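Local atomic coordinates of protein ten1 (Schizosaccharomyces pombe, PDB entry 3KF6), a protein that binds single-stranded telomeric DNA, pairs with Stn1 in an Rpa2-Rpa3-like complex and is required for telomere maintenance. Residues N13-C18 and L24-C29; T48-V53 and R71-G76. All blocks are in the same frame, centred on the assembly; numbering follows the deposited sequence.

Both contacts belong to the single OB fold of this chain, and their centres lie about 11 Å apart. Contact 1 is buried, about 6 Å from the centre of the chain, where the loop segment 13-18 packs on strand 23-34. Contact 2 lies at the surface and joins the last residues of strand 45-50 to the end of strand 65-74 and the turn that follows it. The two share a sheet, since 23-34 and 65-74 are antiparallel neighbours in it. They also touch directly: OD1 of N16 is 2.9 Å from N of G76, a weak hydrogen bond, and O of C18 lies 3.2 Å from NZ of K72, also weak.

Contact 1 of 2, residues N13-C18 and L24-C29; sequences NQINDC and LRFLGC
I15 reaches from the 13-18 loop to both L24 and F26 of the strand. Its CB points toward the strand and splits into two branches. CG2 is the short branch and meets CD1 of L24 at 4.1 Å. The other branch runs through CG1 with chi2 extended (175°), which carries the terminal methyl CD1 away from L24 and over the F26 ring. There CD1 sits above the ring centre, 4.0 Å from the centroid of F26 and only 10° off the ring normal. This is a CH-pi contact on one face. F26 has CG between its own backbone N and carbonyl carbon (chi1 54°), and with this torsion the ring presents a face to I15 CD1. The two side chains cross at about a right angle.

L24 divides its two methyls between two partners. While CD1 takes I15, CD2 packs against C18, with C18 SG at 3.9 Å. Two overlapping turns, D17 N to Q14 O and C18 N to I15 O, place I15 and C18 three residues apart on the side facing L24.

All four touching residues are buried. I15 and F26 both also pack on V47 of strand 45-50, and F26 touches I68 of strand 65-74. The loop that links strand 8-9 to strand 23-34 thus packs its I15 and C18 into the OB-fold core.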
loop_
_atom_site.group_PDB
_atom_site.type_symbol
_atom_site.label_atom_id
_atom_site.label_comp_id
_atom_site.label_asym_id
_atom_site.label_seq_id
_atom_site.Cartn_x
_atom_site.Cartn_y
_atom_site.Cartn_z
ATOM N N ASN B 13 -3.674 18.545 -3.455
ATOM C CA ASN B 13 -4.548 19.372 -4.279
ATOM C C ASN B 13 -5.773 18.630 -4.817
ATOM O O ASN B 13 -6.647 19.246 -5.431
ATOM C CB ASN B 13 -3.762 19.984 -5.449
ATOM C CG ASN B 13 -3.209 18.943 -6.401
ATOM O OD1 ASN B 13 -3.946 18.103 -6.918
ATOM N ND2 ASN B 13 -1.903 19.001 -6.651
ATOM N N GLN B 14 -5.844 17.320 -4.592
ATOM C CA GLN B 14 -6.978 16.527 -5.070
ATOM C C GLN B 14 -7.917 16.111 -3.945
ATOM O O GLN B 14 -8.962 15.513 -4.185
ATOM C CB GLN B 14 -6.493 15.260 -5.787
ATOM C CG GLN B 14 -5.591 15.504 -6.980
ATOM C CD GLN B 14 -5.038 14.208 -7.543
ATOM O OE1 GLN B 14 -4.448 13.408 -6.813
ATOM N NE2 GLN B 14 -5.225 13.993 -8.842
ATOM N N ILE B 15 -7.545 16.420 -2.708
ATOM C CA ILE B 15 -8.372 16.037 -1.575
ATOM C C ILE B 15 -9.809 16.545 -1.681
ATOM O O ILE B 15 -10.747 15.819 -1.361
ATOM C CB ILE B 15 -7.748 16.521 -0.249
ATOM C CG1 ILE B 15 -6.434 15.773 -0.009
ATOM C CG2 ILE B 15 -8.709 16.277 0.905
ATOM C CD1 ILE B 15 -5.654 16.249 1.203
ATOM N N ASN B 16 -9.975 17.781 -2.141
ATOM C CA ASN B 16 -11.307 18.362 -2.271
ATOM C C ASN B 16 -12.100 17.788 -3.442
ATOM O O ASN B 16 -13.257 18.155 -3.651
ATOM C CB ASN B 16 -11.216 19.885 -2.395
ATOM C CG ASN B 16 -10.661 20.534 -1.143
ATOM O OD1 ASN B 16 -10.986 20.128 -0.027
ATOM N ND2 ASN B 16 -9.829 21.556 -1.321
ATOM N N ASP B 17 -11.477 16.896 -4.206
ATOM C CA ASP B 17 -12.153 16.255 -5.329
ATOM C C ASP B 17 -12.729 14.923 -4.862
ATOM O O ASP B 17 -13.476 14.271 -5.590
ATOM C CB ASP B 17 -11.183 15.983 -6.484
ATOM C CG ASP B 17 -10.655 17.249 -7.119
ATOM O OD1 ASP B 17 -11.461 18.167 -7.358
ATOM O OD2 ASP B 17 -9.437 17.322 -7.391
ATOM N N CYS B 18 -12.378 14.523 -3.644
ATOM C CA CYS B 18 -12.843 13.250 -3.098
ATOM C C CYS B 18 -14.016 13.381 -2.133
ATOM O O CYS B 18 -14.298 14.462 -1.617
ATOM C CB CYS B 18 -11.675 12.526 -2.423
ATOM S SG CYS B 18 -10.254 12.296 -3.530
ATOM N N LEU B 24 -7.791 8.154 2.287
ATOM C CA LEU B 24 -6.844 8.755 1.356
ATOM C C LEU B 24 -5.406 8.628 1.836
ATOM O O LEU B 24 -5.148 8.601 3.033
ATOM C CB LEU B 24 -7.142 10.249 1.204
ATOM C CG LEU B 24 -8.588 10.683 0.954
ATOM C CD1 LEU B 24 -8.697 12.204 1.087
ATOM C CD2 LEU B 24 -9.019 10.223 -0.429
ATOM N N ARG B 25 -4.477 8.547 0.893
ATOM C CA ARG B 25 -3.063 8.517 1.244
ATOM C C ARG B 25 -2.381 9.628 0.456
ATOM O O ARG B 25 -2.547 9.728 -0.763
ATOM C CB ARG B 25 -2.403 7.173 0.914
ATOM C CG ARG B 25 -0.895 7.265 1.123
ATOM C CD ARG B 25 -0.145 6.000 0.779
ATOM N NE ARG B 25 1.286 6.277 0.663
ATOM C CZ ARG B 25 2.223 5.337 0.584
ATOM N NH1 ARG B 25 1.885 4.050 0.613
ATOM N NH2 ARG B 25 3.499 5.684 0.472
ATOM N N PHE B 26 -1.622 10.472 1.151
ATOM C CA PHE B 26 -0.929 11.569 0.492
ATOM C C PHE B 26 0.309 12.008 1.259
ATOM O O PHE B 26 0.477 11.685 2.439
ATOM C CB PHE B 26 -1.873 12.768 0.311
ATOM C CG PHE B 26 -2.524 13.229 1.582
ATOM C CD1 PHE B 26 -3.719 12.668 2.009
ATOM C CD2 PHE B 26 -1.933 14.221 2.360
ATOM C CE1 PHE B 26 -4.322 13.086 3.199
ATOM C CE2 PHE B 26 -2.525 14.643 3.552
ATOM C CZ PHE B 26 -3.719 14.074 3.969
ATOM N N LEU B 27 1.169 12.745 0.566
ATOM C CA LEU B 27 2.406 13.258 1.137
ATOM C C LEU B 27 2.249 14.763 1.316
ATOM O O LEU B 27 1.692 15.444 0.454
ATOM C CB LEU B 27 3.565 12.944 0.183
ATOM C CG LEU B 27 4.958 13.468 0.516
ATOM C CD1 LEU B 27 5.460 12.841 1.804
ATOM C CD2 LEU B 27 5.900 13.142 -0.638
ATOM N N GLY B 28 2.738 15.285 2.434
ATOM C CA GLY B 28 2.618 16.710 2.679
ATOM C C GLY B 28 3.777 17.260 3.482
ATOM O O GLY B 28 4.462 16.519 4.194
ATOM N N CYS B 29 3.986 18.568 3.367
ATOM C CA CYS B 29 5.067 19.253 4.063
ATOM C C CYS B 29 4.517 20.009 5.275
ATOM O O CYS B 29 3.560 20.778 5.154
ATOM C CB CYS B 29 5.746 20.219 3.094
ATOM S SG CYS B 29 7.199 21.014 3.758
#

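Contact 2 of 2, residues T48-V53 and R71-G76; sequences TCDVTV and RKRQDG
The edge of the R73 guanidinium meets OD2 of D50. This oxygen lies near the guanidinium plane, and D50 OD2 is 2.8 Å from NH2 of R73. The carboxylate and guanidinium planes are turned 64° apart, so this is not a flat, two-pronged pairing. The salt bridge includes a weak hydrogen bond, with an N-H...O angle of 130°. R73 reaches D50 through a bend at chi3 (-64°), and its NH2 has a second acidic partner in D79.

The other oxygen of D50 faces its own loop. OD1 of D50 accepts T52 N at 2.9 Å, nearly along its C-O axis, which makes an Asx turn. T52 OG1 also donates to D50 OD1, at 3.1 Å, from above the carboxylate plane. One carboxylate therefore ties the turn after the strand to the arginine of the other strand. Replacing D50 with an alanine removes both oxygens, and is likely to leave T52 N without its Asx-turn acceptor and R73 without one of its acidic mates.

A backbone bond makes the second link. T48 N donates to G76 O at 2.9 Å. G76 has a positive phi and follows the classic beta bulge at R73 and Q74, which face I77. Nearby, K72 NZ and D75 OD1 form a salt bridge at 3.2 Å, and K72 is also paired with D20.

Strand 45-50 runs parallel to strand 77-85, with T48 and D50 both backbone hydrogen-bonded to V78. Strand 65-74 pairs antiparallel with 77-85, which therefore lies between the two strands of this contact in the sheet.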
loop_
_atom_site.group_PDB
_atom_site.type_symbol
_atom_site.label_atom_id
_atom_site.label_comp_id
_atom_site.label_asym_id
_atom_site.label_seq_id
_atom_site.Cartn_x
_atom_site.Cartn_y
_atom_site.Cartn_z
ATOM N N THR B 48 -5.839 20.508 6.374
ATOM C CA THR B 48 -5.788 20.475 7.823
ATOM C C THR B 48 -5.969 19.025 8.255
ATOM O O THR B 48 -6.965 18.384 7.915
ATOM C CB THR B 48 -6.898 21.352 8.429
ATOM O OG1 THR B 48 -6.584 22.730 8.201
ATOM C CG2 THR B 48 -7.034 21.097 9.924
ATOM N N CYS B 49 -4.994 18.512 8.995
ATOM C CA CYS B 49 -5.028 17.133 9.456
ATOM C C CYS B 49 -5.185 17.036 10.967
ATOM O O CYS B 49 -4.398 17.607 11.718
ATOM C CB CYS B 49 -3.749 16.410 9.032
ATOM S SG CYS B 49 -3.490 16.357 7.235
ATOM N N ASP B 50 -6.206 16.305 11.397
ATOM C CA ASP B 50 -6.474 16.110 12.816
ATOM C C ASP B 50 -5.663 14.913 13.295
ATOM O O ASP B 50 -5.927 13.781 12.900
ATOM C CB ASP B 50 -7.963 15.841 13.035
ATOM C CG ASP B 50 -8.323 15.683 14.505
ATOM O OD1 ASP B 50 -7.538 15.063 15.256
ATOM O OD2 ASP B 50 -9.403 16.166 14.905
ATOM N N VAL B 51 -4.677 15.164 14.150
ATOM C CA VAL B 51 -3.826 14.094 14.661
ATOM C C VAL B 51 -3.991 13.903 16.161
ATOM O O VAL B 51 -3.148 13.281 16.810
ATOM C CB VAL B 51 -2.336 14.379 14.365
ATOM C CG1 VAL B 51 -2.088 14.351 12.863
ATOM C CG2 VAL B 51 -1.944 15.739 14.943
ATOM N N THR B 52 -5.084 14.432 16.701
ATOM C CA THR B 52 -5.373 14.336 18.127
ATOM C C THR B 52 -5.304 12.912 18.684
ATOM O O THR B 52 -4.795 12.702 19.783
ATOM C CB THR B 52 -6.767 14.916 18.446
ATOM O OG1 THR B 52 -6.830 16.277 18.007
ATOM C CG2 THR B 52 -7.037 14.864 19.944
ATOM N N VAL B 53 -5.809 11.938 17.934
ATOM C CA VAL B 53 -5.799 10.555 18.400
ATOM C C VAL B 53 -4.506 9.815 18.067
ATOM O O VAL B 53 -4.230 8.753 18.622
ATOM C CB VAL B 53 -6.968 9.739 17.803
ATOM C CG1 VAL B 53 -8.302 10.375 18.184
ATOM C CG2 VAL B 53 -6.829 9.632 16.290
ATOM N N ARG B 71 -8.932 9.635 6.736
ATOM C CA ARG B 71 -10.239 9.745 6.099
ATOM C C ARG B 71 -10.659 11.199 5.982
ATOM O O ARG B 71 -10.480 11.984 6.915
ATOM C CB ARG B 71 -11.302 8.992 6.902
ATOM C CG ARG B 71 -11.155 7.493 6.904
ATOM C CD ARG B 71 -12.379 6.829 7.532
ATOM N NE ARG B 71 -12.189 5.389 7.622
ATOM C CZ ARG B 71 -12.190 4.569 6.576
ATOM N NH1 ARG B 71 -12.385 5.047 5.353
ATOM N NH2 ARG B 71 -11.965 3.276 6.754
ATOM N N LYS B 72 -11.219 11.557 4.832
ATOM C CA LYS B 72 -11.677 12.920 4.613
ATOM C C LYS B 72 -12.905 13.176 5.481
ATOM O O LYS B 72 -13.879 12.423 5.421
ATOM C CB LYS B 72 -12.024 13.125 3.134
ATOM C CG LYS B 72 -12.524 14.520 2.781
ATOM C CD LYS B 72 -12.541 14.708 1.268
ATOM C CE LYS B 72 -12.965 16.112 0.861
ATOM N NZ LYS B 72 -14.427 16.318 1.015
ATOM N N ARG B 73 -12.847 14.230 6.291
ATOM C CA ARG B 73 -13.954 14.599 7.173
ATOM C C ARG B 73 -14.916 15.500 6.402
ATOM O O ARG B 73 -16.134 15.317 6.439
ATOM C CB ARG B 73 -13.420 15.337 8.403
ATOM C CG ARG B 73 -14.498 15.830 9.352
ATOM C CD ARG B 73 -13.937 16.810 10.374
ATOM N NE ARG B 73 -12.945 16.203 11.257
ATOM C CZ ARG B 73 -12.330 16.854 12.240
ATOM N NH1 ARG B 73 -12.606 18.133 12.464
ATOM N NH2 ARG B 73 -11.445 16.228 13.003
ATOM N N GLN B 74 -14.341 16.476 5.711
ATOM C CA GLN B 74 -15.068 17.429 4.881
ATOM C C GLN B 74 -13.986 18.157 4.090
ATOM O O GLN B 74 -12.797 17.917 4.309
ATOM C CB GLN B 74 -15.876 18.412 5.741
ATOM C CG GLN B 74 -15.061 19.189 6.752
ATOM C CD GLN B 74 -15.890 20.175 7.548
ATOM O OE1 GLN B 74 -16.371 21.173 7.013
ATOM N NE2 GLN B 74 -16.065 19.897 8.836
ATOM N N ASP B 75 -14.371 19.032 3.169
ATOM C CA ASP B 75 -13.365 19.734 2.382
ATOM C C ASP B 75 -12.295 20.369 3.264
ATOM O O ASP B 75 -12.600 21.018 4.266
ATOM C CB ASP B 75 -14.007 20.808 1.501
ATOM C CG ASP B 75 -14.867 20.221 0.398
ATOM O OD1 ASP B 75 -14.433 19.235 -0.239
ATOM O OD2 ASP B 75 -15.970 20.751 0.155
ATOM N N GLY B 76 -11.037 20.151 2.890
ATOM C CA GLY B 76 -9.915 20.717 3.621
ATOM C C GLY B 76 -9.544 20.107 4.962
ATOM O O GLY B 76 -8.623 20.596 5.617
#